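Local atomic coordinates of chitinase A (Cycas revoluta, PDB entry 4R5E), a protein that probably hydrolyses chitin as a plant class V chitinase of glycoside hydrolase family 18, and here binds the inhibitor allosamidin. Residues Pro11-Ser16 / Phe327-Gln332; Val7-Ala12 / His30-Phe35; Ile73-Gly78 / His113-Asp118. All coordinates share one frame; numbering follows the deposited sequence.

Interaction 1. Residues Pro11-Ser16 / Phe327-Gln332. With AMI (allosamizoline), chain E; NAA (2-acetamido-2-deoxy-beta-D-allopyranose), chain B; NAA (2-acetamido-2-deoxy-beta-D-allopyranose), chain C.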
loop_
_atom_site.group_PDB
_atom_site.type_symbol
_atom_site.label_atom_id
_atom_site.label_comp_id
_atom_site.label_asym_id
_atom_site.label_seq_id
_atom_site.Cartn_x
_atom_site.Cartn_y
_atom_site.Cartn_z
ATOM N N PRO A 11 9.446 -4.444 -0.593
ATOM C CA PRO A 11 9.135 -5.723 -1.220
ATOM C C PRO A 11 10.367 -6.612 -1.352
ATOM O O PRO A 11 11.403 -6.182 -1.873
ATOM C CB PRO A 11 8.598 -5.311 -2.589
ATOM C CG PRO A 11 9.338 -4.049 -2.904
ATOM C CD PRO A 11 9.826 -3.445 -1.603
ATOM N N ALA A 12 10.247 -7.853 -0.888
ATOM C CA ALA A 12 11.363 -8.792 -0.895
ATOM C C ALA A 12 11.923 -9.084 -2.284
ATOM O O ALA A 12 13.101 -9.422 -2.397
ATOM C CB ALA A 12 10.971 -10.087 -0.199
ATOM N N TYR A 13 11.106 -8.933 -3.330
ATOM C CA TYR A 13 11.596 -9.136 -4.703
ATOM C C TYR A 13 12.768 -8.224 -5.028
ATOM O O TYR A 13 13.551 -8.539 -5.921
ATOM C CB TYR A 13 10.496 -8.928 -5.768
ATOM C CG TYR A 13 10.185 -7.467 -6.095
ATOM C CD1 TYR A 13 11.092 -6.667 -6.805
ATOM C CD2 TYR A 13 8.981 -6.891 -5.709
ATOM C CE1 TYR A 13 10.807 -5.341 -7.096
ATOM C CE2 TYR A 13 8.692 -5.569 -5.989
ATOM C CZ TYR A 13 9.603 -4.796 -6.683
ATOM O OH TYR A 13 9.324 -3.475 -6.958
ATOM N N SER A 14 12.865 -7.083 -4.344
ATOM C CA SER A 14 13.866 -6.072 -4.679
ATOM C C SER A 14 15.206 -6.255 -3.965
ATOM O O SER A 14 16.094 -5.417 -4.110
ATOM C CB SER A 14 13.311 -4.670 -4.388
ATOM O OG SER A 14 13.277 -4.393 -2.993
ATOM N N VAL A 15 15.369 -7.350 -3.222
ATOM C CA VAL A 15 16.524 -7.514 -2.331
ATOM C C VAL A 15 17.913 -7.360 -2.977
ATOM O O VAL A 15 18.819 -6.818 -2.347
ATOM C CB VAL A 15 16.453 -8.853 -1.561
ATOM C CG1 VAL A 15 16.682 -10.039 -2.494
ATOM C CG2 VAL A 15 17.436 -8.854 -0.397
ATOM N N SER A 16 18.084 -7.820 -4.214
ATOM C CA SER A 16 19.390 -7.715 -4.875
ATOM C C SER A 16 19.799 -6.258 -5.059
ATOM O O SER A 16 20.899 -5.865 -4.667
ATOM C CB SER A 16 19.394 -8.430 -6.224
ATOM O OG SER A 16 19.161 -9.814 -6.058
ATOM N N PHE A 327 3.922 4.703 2.018
ATOM C CA PHE A 327 4.519 4.652 0.698
ATOM C C PHE A 327 4.631 3.211 0.215
ATOM O O PHE A 327 5.157 2.356 0.930
ATOM C CB PHE A 327 5.920 5.258 0.725
ATOM C CG PHE A 327 5.939 6.757 0.805
ATOM C CD1 PHE A 327 5.541 7.530 -0.279
ATOM C CD2 PHE A 327 6.379 7.399 1.951
ATOM C CE1 PHE A 327 5.564 8.913 -0.213
ATOM C CE2 PHE A 327 6.409 8.784 2.022
ATOM C CZ PHE A 327 6.006 9.539 0.933
ATOM N N TRP A 328 4.132 2.960 -0.995
ATOM C CA TRP A 328 4.431 1.736 -1.736
ATOM C C TRP A 328 5.214 2.131 -2.992
ATOM O O TRP A 328 4.664 2.847 -3.823
ATOM C CB TRP A 328 3.164 0.985 -2.176
ATOM C CG TRP A 328 3.559 -0.215 -2.980
ATOM C CD1 TRP A 328 3.907 -0.237 -4.300
ATOM C CD2 TRP A 328 3.753 -1.547 -2.495
ATOM N NE1 TRP A 328 4.292 -1.502 -4.667
ATOM C CE2 TRP A 328 4.208 -2.326 -3.577
ATOM C CE3 TRP A 328 3.583 -2.160 -1.249
ATOM C CZ2 TRP A 328 4.480 -3.688 -3.458
ATOM C CZ3 TRP A 328 3.858 -3.507 -1.129
ATOM C CH2 TRP A 328 4.301 -4.258 -2.224
ATOM N N SER A 329 6.459 1.678 -3.187
ATOM C CA SER A 329 7.253 0.871 -2.246
ATOM C C SER A 329 8.648 1.489 -2.164
ATOM O O SER A 329 9.108 2.126 -3.109
ATOM C CB SER A 329 7.321 -0.597 -2.685
ATOM O OG SER A 329 7.884 -0.743 -3.987
ATOM N N VAL A 330 9.326 1.292 -1.043
ATOM C CA VAL A 330 10.460 2.156 -0.693
ATOM C C VAL A 330 11.691 1.973 -1.581
ATOM O O VAL A 330 12.499 2.890 -1.714
ATOM C CB VAL A 330 10.850 2.044 0.802
ATOM C CG1 VAL A 330 9.697 2.513 1.680
ATOM C CG2 VAL A 330 11.282 0.627 1.175
ATOM N N ASN A 331 11.834 0.784 -2.160
ATOM C CA ASN A 331 12.856 0.514 -3.184
ATOM C C ASN A 331 12.743 1.384 -4.436
ATOM O O ASN A 331 13.709 1.515 -5.183
ATOM C CB ASN A 331 12.843 -0.966 -3.600
ATOM C CG ASN A 331 11.561 -1.367 -4.308
ATOM O OD1 ASN A 331 11.571 -1.827 -5.458
ATOM N ND2 ASN A 331 10.448 -1.177 -3.639
ATOM N N GLN A 332 11.575 1.971 -4.662
ATOM C CA GLN A 332 11.326 2.764 -5.867
ATOM C C GLN A 332 11.780 4.224 -5.760
ATOM O O GLN A 332 11.745 4.952 -6.753
ATOM C CB GLN A 332 9.847 2.705 -6.235
ATOM C CG GLN A 332 9.354 1.309 -6.586
ATOM C CD GLN A 332 7.843 1.210 -6.647
ATOM O OE1 GLN A 332 7.125 1.926 -5.936
ATOM N NE2 GLN A 332 7.345 0.305 -7.479
HETATM C C1 AMI E . -0.279 -2.617 -4.017
HETATM C C2 AMI E . -0.229 -4.111 -3.708
HETATM C C3 AMI E . 1.037 -4.647 -4.363
HETATM C C4 AMI E . 1.215 -3.703 -5.560
HETATM C C5 AMI E . 0.869 -2.337 -4.972
HETATM C C6 AMI E . 0.596 -1.186 -5.944
HETATM C C7 AMI E . -0.058 -2.948 -1.794
HETATM C C8 AMI E . 0.009 -3.569 0.563
HETATM C C9 AMI E . 0.112 -1.200 -0.108
HETATM N N2 AMI E . -0.135 -4.121 -2.251
HETATM N N7 AMI E . 0.021 -2.597 -0.523
HETATM O O3 AMI E . 0.907 -6.034 -4.703
HETATM O O4 AMI E . 2.540 -3.729 -6.095
HETATM O O6 AMI E . -0.486 -1.481 -6.822
HETATM O O7 AMI E . -0.041 -1.927 -2.799
HETATM C C1 NAA B . 6.571 -8.162 -8.710
HETATM C C2 NAA B . 6.727 -9.527 -9.377
HETATM C C3 NAA B . 8.180 -9.808 -9.737
HETATM C C4 NAA B . 8.779 -8.634 -10.501
HETATM C C5 NAA B . 8.602 -7.354 -9.693
HETATM C C6 NAA B . 9.173 -6.128 -10.399
HETATM C C7 NAA B . 5.011 -11.077 -8.580
HETATM C C8 NAA B . 4.644 -12.128 -7.571
HETATM N N2 NAA B . 6.235 -10.559 -8.480
HETATM O O3 NAA B . 8.934 -10.046 -8.540
HETATM O O4 NAA B . 10.165 -8.880 -10.756
HETATM O O5 NAA B . 7.210 -7.144 -9.468
HETATM O O6 NAA B . 8.304 -5.722 -11.461
HETATM O O7 NAA B . 4.220 -10.725 -9.442
HETATM C C1 NAA C . 2.962 -4.733 -7.017
HETATM C C2 NAA C . 4.209 -4.303 -7.774
HETATM C C3 NAA C . 4.765 -5.473 -8.580
HETATM C C4 NAA C . 4.925 -6.736 -7.732
HETATM C C5 NAA C . 3.648 -7.010 -6.952
HETATM C C6 NAA C . 3.781 -8.212 -6.013
HETATM C C7 NAA C . 4.329 -1.928 -8.424
HETATM C C8 NAA C . 3.922 -0.893 -9.434
HETATM N N2 NAA C . 3.904 -3.175 -8.649
HETATM O O3 NAA C . 3.877 -5.736 -9.678
HETATM O O4 NAA C . 5.173 -7.878 -8.571
HETATM O O5 NAA C . 3.306 -5.849 -6.194
HETATM O O6 NAA C . 2.576 -8.373 -5.251
HETATM O O7 NAA C . 5.017 -1.617 -7.463
HETATM O O HOH W 1 7.082 -2.652 -5.864
HETATM O O HOH W 2 9.164 -1.533 -9.025
#
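P11 lays the CG and CD corner of its ring against the amide of N331, with CD 3.1 Å from ND2, where the first and last strands of the TIM barrel of glycoside hydrolase family 18 run out at their C-terminal ends into the sugar-binding cleft. The compact ring suits this buried place: it also meets S329 and, more loosely, the indole of W328. Its carbonyl O accepts from both N and OG of S14, which ties up the short 3-10 turn that follows P11. Y13 starts off along the contact, but a chi1 of 79° sets CG between its backbone N and carbonyl carbon and brings the phenol round to N331, OH lying 3.2 Å from OD1 with ring and amide planes 84° apart. A tyrosine serves twice here. One ring face carries the chain B allopyranose, whose C5 sits 3.7 Å above the plane over the centre, a sugar CH-pi contact, while the hydroxyl anchors two waters. The first, 2.6 Å from Y13 OH, also binds S329 OG and donates to O7 of the chain C allopyranose; the second accepts from Q332 NE2. S14 is small enough to let N331 close in, its CB 3.5 Å from OD1. That amide is steadied within its own segment by ND2 donating to S329 OG at 2.6 Å. The peptide between W328 and S329 is cis, the non-proline cis bond familiar from family 18 active sites, and the indole forms the floor under the inhibitor: C5 of allosamizoline lies 3.5 Å above one face, and S329 CB covers the other. At the indole edge, in its plane, NE1 donates to O7 of the chain C allopyranose at 2.9 Å and 159°, an oxygen that Q332 NE2 reaches only weakly.

Interaction 2. Residues Val7-Ala12 / His30-Phe35. With AMI (allosamizoline), chain E.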
loop_
_atom_site.group_PDB
_atom_site.type_symbol
_atom_site.label_atom_id
_atom_site.label_comp_id
_atom_site.label_asym_id
_atom_site.label_seq_id
_atom_site.Cartn_x
_atom_site.Cartn_y
_atom_site.Cartn_z
ATOM N N VAL A 7 4.592 5.275 7.238
ATOM C CA VAL A 7 4.663 3.854 6.900
ATOM C C VAL A 7 5.363 3.648 5.554
ATOM O O VAL A 7 5.131 4.389 4.602
ATOM C CB VAL A 7 3.243 3.238 6.866
ATOM C CG1 VAL A 7 3.275 1.774 6.439
ATOM C CG2 VAL A 7 2.558 3.385 8.219
ATOM N N GLY A 8 6.213 2.629 5.477
ATOM C CA GLY A 8 6.861 2.260 4.216
ATOM C C GLY A 8 6.768 0.766 3.991
ATOM O O GLY A 8 6.918 -0.008 4.931
ATOM N N PHE A 9 6.527 0.362 2.743
ATOM C CA PHE A 9 6.536 -1.048 2.345
ATOM C C PHE A 9 7.810 -1.378 1.583
ATOM O O PHE A 9 8.145 -0.705 0.603
ATOM C CB PHE A 9 5.335 -1.366 1.447
ATOM C CG PHE A 9 4.033 -1.443 2.185
ATOM C CD1 PHE A 9 3.331 -0.286 2.502
ATOM C CD2 PHE A 9 3.507 -2.674 2.568
ATOM C CE1 PHE A 9 2.133 -0.354 3.191
ATOM C CE2 PHE A 9 2.307 -2.746 3.254
ATOM C CZ PHE A 9 1.615 -1.584 3.556
ATOM N N TRP A 10 8.507 -2.424 2.030
ATOM C CA TRP A 10 9.685 -2.934 1.335
ATOM C C TRP A 10 9.353 -4.300 0.740
ATOM O O TRP A 10 9.014 -5.216 1.482
ATOM C CB TRP A 10 10.881 -3.067 2.279
ATOM C CG TRP A 10 12.071 -3.619 1.566
ATOM C CD1 TRP A 10 12.900 -2.942 0.719
ATOM C CD2 TRP A 10 12.529 -4.981 1.574
ATOM N NE1 TRP A 10 13.861 -3.786 0.227
ATOM C CE2 TRP A 10 13.659 -5.042 0.737
ATOM C CE3 TRP A 10 12.118 -6.144 2.239
ATOM C CZ2 TRP A 10 14.374 -6.219 0.528
ATOM C CZ3 TRP A 10 12.832 -7.317 2.027
ATOM C CH2 TRP A 10 13.953 -7.341 1.183
ATOM N N PRO A 11 9.446 -4.444 -0.593
ATOM C CA PRO A 11 9.135 -5.723 -1.220
ATOM C C PRO A 11 10.367 -6.612 -1.352
ATOM O O PRO A 11 11.403 -6.182 -1.873
ATOM C CB PRO A 11 8.598 -5.311 -2.589
ATOM C CG PRO A 11 9.338 -4.049 -2.904
ATOM C CD PRO A 11 9.826 -3.445 -1.603
ATOM N N ALA A 12 10.247 -7.853 -0.888
ATOM C CA ALA A 12 11.363 -8.792 -0.895
ATOM C C ALA A 12 11.923 -9.084 -2.284
ATOM O O ALA A 12 13.101 -9.422 -2.397
ATOM C CB ALA A 12 10.971 -10.087 -0.199
ATOM N N HIS A 30 7.016 2.874 10.881
ATOM C CA HIS A 30 6.679 1.467 10.666
ATOM C C HIS A 30 7.106 1.047 9.273
ATOM O O HIS A 30 6.832 1.753 8.294
ATOM C CB HIS A 30 5.176 1.230 10.837
ATOM C CG HIS A 30 4.677 1.541 12.211
ATOM N ND1 HIS A 30 4.445 2.829 12.641
ATOM C CD2 HIS A 30 4.402 0.735 13.265
ATOM C CE1 HIS A 30 4.039 2.805 13.897
ATOM N NE2 HIS A 30 4.004 1.546 14.300
ATOM N N LEU A 31 7.790 -0.089 9.192
ATOM C CA LEU A 31 8.252 -0.622 7.912
ATOM C C LEU A 31 7.715 -2.029 7.748
ATOM O O LEU A 31 7.828 -2.857 8.653
ATOM C CB LEU A 31 9.777 -0.615 7.828
ATOM C CG LEU A 31 10.399 0.761 7.597
ATOM C CD1 LEU A 31 11.875 0.764 7.940
ATOM C CD2 LEU A 31 10.165 1.230 6.172
ATOM N N TYR A 32 7.135 -2.287 6.582
ATOM C CA TYR A 32 6.488 -3.553 6.284
ATOM C C TYR A 32 7.349 -4.387 5.355
ATOM O O TYR A 32 7.904 -3.864 4.379
ATOM C CB TYR A 32 5.165 -3.325 5.567
ATOM C CG TYR A 32 3.992 -2.840 6.401
ATOM C CD1 TYR A 32 4.054 -1.654 7.133
ATOM C CD2 TYR A 32 2.797 -3.539 6.402
ATOM C CE1 TYR A 32 2.959 -1.204 7.861
ATOM C CE2 TYR A 32 1.706 -3.080 7.104
ATOM C CZ TYR A 32 1.790 -1.931 7.830
ATOM O OH TYR A 32 0.666 -1.521 8.518
ATOM N N TYR A 33 7.427 -5.679 5.653
ATOM C CA TYR A 33 8.051 -6.667 4.778
ATOM C C TYR A 33 6.937 -7.245 3.916
ATOM O O TYR A 33 5.968 -7.783 4.439
ATOM C CB TYR A 33 8.691 -7.777 5.617
ATOM C CG TYR A 33 9.403 -8.873 4.848
ATOM C CD1 TYR A 33 8.694 -9.862 4.175
ATOM C CD2 TYR A 33 10.789 -8.937 4.830
ATOM C CE1 TYR A 33 9.356 -10.871 3.481
ATOM C CE2 TYR A 33 11.452 -9.939 4.147
ATOM C CZ TYR A 33 10.732 -10.900 3.473
ATOM O OH TYR A 33 11.396 -11.911 2.787
ATOM N N ALA A 34 7.077 -7.147 2.597
ATOM C CA ALA A 34 6.066 -7.635 1.655
ATOM C C ALA A 34 6.705 -8.681 0.740
ATOM O O ALA A 34 7.607 -8.326 -0.009
ATOM C CB ALA A 34 5.540 -6.472 0.837
ATOM N N PHE A 35 6.273 -9.949 0.737
ATOM C CA PHE A 35 5.099 -10.491 1.435
ATOM C C PHE A 35 5.378 -11.898 1.935
ATOM O O PHE A 35 6.119 -12.655 1.305
ATOM C CB PHE A 35 3.918 -10.626 0.473
ATOM C CG PHE A 35 3.414 -9.332 -0.071
ATOM C CD1 PHE A 35 2.541 -8.551 0.669
ATOM C CD2 PHE A 35 3.782 -8.908 -1.337
ATOM C CE1 PHE A 35 2.058 -7.354 0.167
ATOM C CE2 PHE A 35 3.299 -7.716 -1.846
ATOM C CZ PHE A 35 2.444 -6.932 -1.094
HETATM C C1 AMI E . -0.279 -2.617 -4.017
HETATM C C2 AMI E . -0.229 -4.111 -3.708
HETATM C C3 AMI E . 1.037 -4.647 -4.363
HETATM C C4 AMI E . 1.215 -3.703 -5.560
HETATM C C5 AMI E . 0.869 -2.337 -4.972
HETATM C C6 AMI E . 0.596 -1.186 -5.944
HETATM C C7 AMI E . -0.058 -2.948 -1.794
HETATM C C8 AMI E . 0.009 -3.569 0.563
HETATM C C9 AMI E . 0.112 -1.200 -0.108
HETATM N N2 AMI E . -0.135 -4.121 -2.251
HETATM N N7 AMI E . 0.021 -2.597 -0.523
HETATM O O3 AMI E . 0.907 -6.034 -4.703
HETATM O O4 AMI E . 2.540 -3.729 -6.095
HETATM O O6 AMI E . -0.486 -1.481 -6.822
HETATM O O7 AMI E . -0.041 -1.927 -2.799
#
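F9 and Y32 lie side by side and point the same way, their ring centroids 4.3 Å apart and their planes inclined at 36°, neither stacked nor edge to face. F9 CE2 comes within 3.3 Å of Y32 CD2, and the other face of F9 meets methyl C9 of allosamizoline, so the flat apolar ring of phenylalanine is sandwiched between tyrosine and inhibitor. V7 extends this patch: a chi1 of 177° carries CG1 to 3.3 Å from Y32 CE1. On the reverse of the sheet, W10 turns the edge of its six-membered ring toward the face of Y33, CZ3 standing 3.6 Å from CE2, and the methyl of A12 rests beside the phenol. L31 CD2 reaches across G8, whose lack of a side chain lets the leucine fold over its backbone. These are the first two parallel strands of the barrel: the surface bearing F9 and Y32 looks into its interior, while W10, L31 and Y33 face the helix 52-63. Five backbone bonds join the strands, G8 and W10 each giving and receiving one; W10 N to Y32 O is 2.8 Å at 171°. The ladder finishes at A12 N, which donates to A34 O over 2.8 Å just as its chain leaves the strand. Polar tips find partners further off: W10 NE1 bonds F18 O, and inside the barrel Y32 OH is held by T157 OG1 and N188 ND2.

Interaction 3. Residues Ile73-Gly78 / His113-Asp118. With AMI (allosamizoline), chain E.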
loop_
_atom_site.group_PDB
_atom_site.type_symbol
_atom_site.label_atom_id
_atom_site.label_comp_id
_atom_site.label_asym_id
_atom_site.label_seq_id
_atom_site.Cartn_x
_atom_site.Cartn_y
_atom_site.Cartn_z
ATOM N N ILE A 73 4.872 -7.688 9.084
ATOM C CA ILE A 73 4.964 -8.546 7.914
ATOM C C ILE A 73 3.590 -8.648 7.258
ATOM O O ILE A 73 2.587 -8.941 7.922
ATOM C CB ILE A 73 5.595 -9.926 8.245
ATOM C CG1 ILE A 73 5.743 -10.772 6.972
ATOM C CG2 ILE A 73 4.816 -10.675 9.320
ATOM C CD1 ILE A 73 6.847 -11.807 7.029
ATOM N N SER A 74 3.551 -8.360 5.961
ATOM C CA SER A 74 2.324 -8.338 5.189
ATOM C C SER A 74 2.132 -9.677 4.487
ATOM O O SER A 74 3.055 -10.207 3.872
ATOM C CB SER A 74 2.367 -7.210 4.157
ATOM O OG SER A 74 1.152 -7.114 3.447
ATOM N N ILE A 75 0.925 -10.207 4.594
ATOM C CA ILE A 75 0.578 -11.492 4.030
ATOM C C ILE A 75 -0.307 -11.291 2.802
ATOM O O ILE A 75 -1.351 -10.645 2.870
ATOM C CB ILE A 75 -0.165 -12.354 5.075
ATOM C CG1 ILE A 75 0.712 -12.572 6.312
ATOM C CG2 ILE A 75 -0.594 -13.682 4.465
ATOM C CD1 ILE A 75 -0.057 -12.994 7.552
ATOM N N GLY A 76 0.121 -11.848 1.677
ATOM C CA GLY A 76 -0.672 -11.809 0.458
ATOM C C GLY A 76 -0.012 -11.007 -0.644
ATOM O O GLY A 76 1.085 -11.340 -1.088
ATOM N N GLY A 77 -0.685 -9.948 -1.084
ATOM C CA GLY A 77 -0.251 -9.172 -2.238
ATOM C C GLY A 77 -1.413 -8.916 -3.177
ATOM O O GLY A 77 -2.495 -9.472 -3.011
ATOM N N GLY A 78 -1.185 -8.083 -4.184
ATOM C CA GLY A 78 -2.262 -7.632 -5.058
ATOM C C GLY A 78 -2.669 -8.575 -6.174
ATOM O O GLY A 78 -3.654 -8.309 -6.862
ATOM N N HIS A 113 6.677 -6.789 14.730
ATOM C CA HIS A 113 5.770 -6.247 15.745
ATOM C C HIS A 113 4.308 -6.338 15.352
ATOM O O HIS A 113 3.433 -5.983 16.137
ATOM C CB HIS A 113 6.132 -4.792 16.044
ATOM C CG HIS A 113 7.543 -4.615 16.498
ATOM N ND1 HIS A 113 8.590 -4.464 15.618
ATOM C CD2 HIS A 113 8.086 -4.568 17.737
ATOM C CE1 HIS A 113 9.719 -4.348 16.290
ATOM N NE2 HIS A 113 9.442 -4.411 17.579
ATOM N N GLY A 114 4.028 -6.810 14.141
ATOM C CA GLY A 114 2.656 -6.887 13.689
ATOM C C GLY A 114 2.488 -7.683 12.416
ATOM O O GLY A 114 3.471 -8.121 11.795
ATOM N N LEU A 115 1.216 -7.869 12.072
ATOM C CA LEU A 115 0.763 -8.579 10.886
ATOM C C LEU A 115 -0.087 -7.656 10.047
ATOM O O LEU A 115 -0.807 -6.813 10.579
ATOM C CB LEU A 115 -0.111 -9.763 11.290
ATOM C CG LEU A 115 0.586 -10.935 11.961
ATOM C CD1 LEU A 115 -0.436 -11.893 12.543
ATOM C CD2 LEU A 115 1.476 -11.634 10.946
ATOM N N ASP A 116 -0.024 -7.850 8.734
ATOM C CA ASP A 116 -0.838 -7.097 7.795
ATOM C C ASP A 116 -1.431 -8.067 6.790
ATOM O O ASP A 116 -0.788 -9.048 6.414
ATOM C CB ASP A 116 0.028 -6.048 7.106
ATOM C CG ASP A 116 -0.719 -5.259 6.046
ATOM O OD1 ASP A 116 -1.640 -4.491 6.396
ATOM O OD2 ASP A 116 -0.353 -5.375 4.859
ATOM N N LEU A 117 -2.673 -7.808 6.397
ATOM C CA LEU A 117 -3.340 -8.598 5.366
ATOM C C LEU A 117 -3.502 -7.755 4.114
ATOM O O LEU A 117 -4.091 -6.675 4.169
ATOM C CB LEU A 117 -4.717 -9.038 5.848
ATOM C CG LEU A 117 -4.737 -9.805 7.170
ATOM C CD1 LEU A 117 -6.177 -10.081 7.564
ATOM C CD2 LEU A 117 -3.923 -11.091 7.113
ATOM N N ASP A 118 -2.968 -8.243 2.996
ATOM C CA ASP A 118 -3.161 -7.595 1.701
ATOM C C ASP A 118 -3.988 -8.497 0.786
ATOM O O ASP A 118 -3.452 -9.344 0.067
ATOM C CB ASP A 118 -1.808 -7.235 1.081
ATOM C CG ASP A 118 -1.940 -6.451 -0.219
ATOM O OD1 ASP A 118 -3.046 -5.955 -0.530
ATOM O OD2 ASP A 118 -0.918 -6.352 -0.936
HETATM C C1 AMI E . -0.279 -2.617 -4.017
HETATM C C2 AMI E . -0.229 -4.111 -3.708
HETATM C C3 AMI E . 1.037 -4.647 -4.363
HETATM C C4 AMI E . 1.215 -3.703 -5.560
HETATM C C5 AMI E . 0.869 -2.337 -4.972
HETATM C C6 AMI E . 0.596 -1.186 -5.944
HETATM C C7 AMI E . -0.058 -2.948 -1.794
HETATM C C8 AMI E . 0.009 -3.569 0.563
HETATM C C9 AMI E . 0.112 -1.200 -0.108
HETATM N N2 AMI E . -0.135 -4.121 -2.251
HETATM N N7 AMI E . 0.021 -2.597 -0.523
HETATM O O3 AMI E . 0.907 -6.034 -4.703
HETATM O O4 AMI E . 2.540 -3.729 -6.095
HETATM O O6 AMI E . -0.486 -1.481 -6.822
HETATM O O7 AMI E . -0.041 -1.927 -2.799
#
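I73-G77 and G114-D118 run parallel, their axes 4.5 Å apart at closest approach and inclined at 16°, joined by five backbone hydrogen bonds from I73 N to G114 O through to G77 N to D118 O. The last of these, 3.1 Å long, arrives in the carbonyl plane on a lone pair of D118 O. On the helix-facing side, I73 CG2 and I75 CD1 converge on L115 CD2, at 3.8 Å for the first; I75, L115 and L117 pack against helix 93-110. Facing the barrel interior, this strand pair is polar instead. S74, its OG anti to the backbone N (chi1 -176°), gives its proton to D116 OD2 at 2.7 Å, meeting the lone pair turned away from the other oxygen, while OD1 is engaged by T157 OG1. Bonds at both oxygens should fix the rotation of this buried carboxylate. Both segments carry family signatures: S74-G77 fits the SxGG motif, and D116 and D118 begin DxDxE, completed by E120. G76 and G77 have positive phi angles at which a CB would press on the preceding carbonyl O, and the glycine run brings the chain close to the ligand, G78 N donating to O3 of allosamizoline at 3.0 Å. D118 points its carboxylate to the same group, with OD2 2.7 Å from N2. Since allosamizoline resembles the oxazolinium intermediate of family 18 enzymes, this approach is consistent with a role for D118 at the substrate's acetamido group, with D116, pinned by serine and threonine, probably an ordered residue one layer deeper in the barrel.

The three contacts follow the barrel wall round the inhibitor. Interactions 1 and 2 share P11 and A12, with centres about 7 Å apart, and are stitched together by probable backbone hydrogen bonds such as V330 N to F9 O at 2.8 Å. Interaction 2 passes on to interaction 3, about 9 Å away between centres, through Y33 O and S74 N at 2.9 Å, and F35 packs against D118. Interactions 1 and 3 do not touch, their nearest atoms being about 6 Å apart, yet both reach allosamizoline: W328 lies under its ring, G78 and D118 approach from strand ends further round, and Y192 and D193 add bonds.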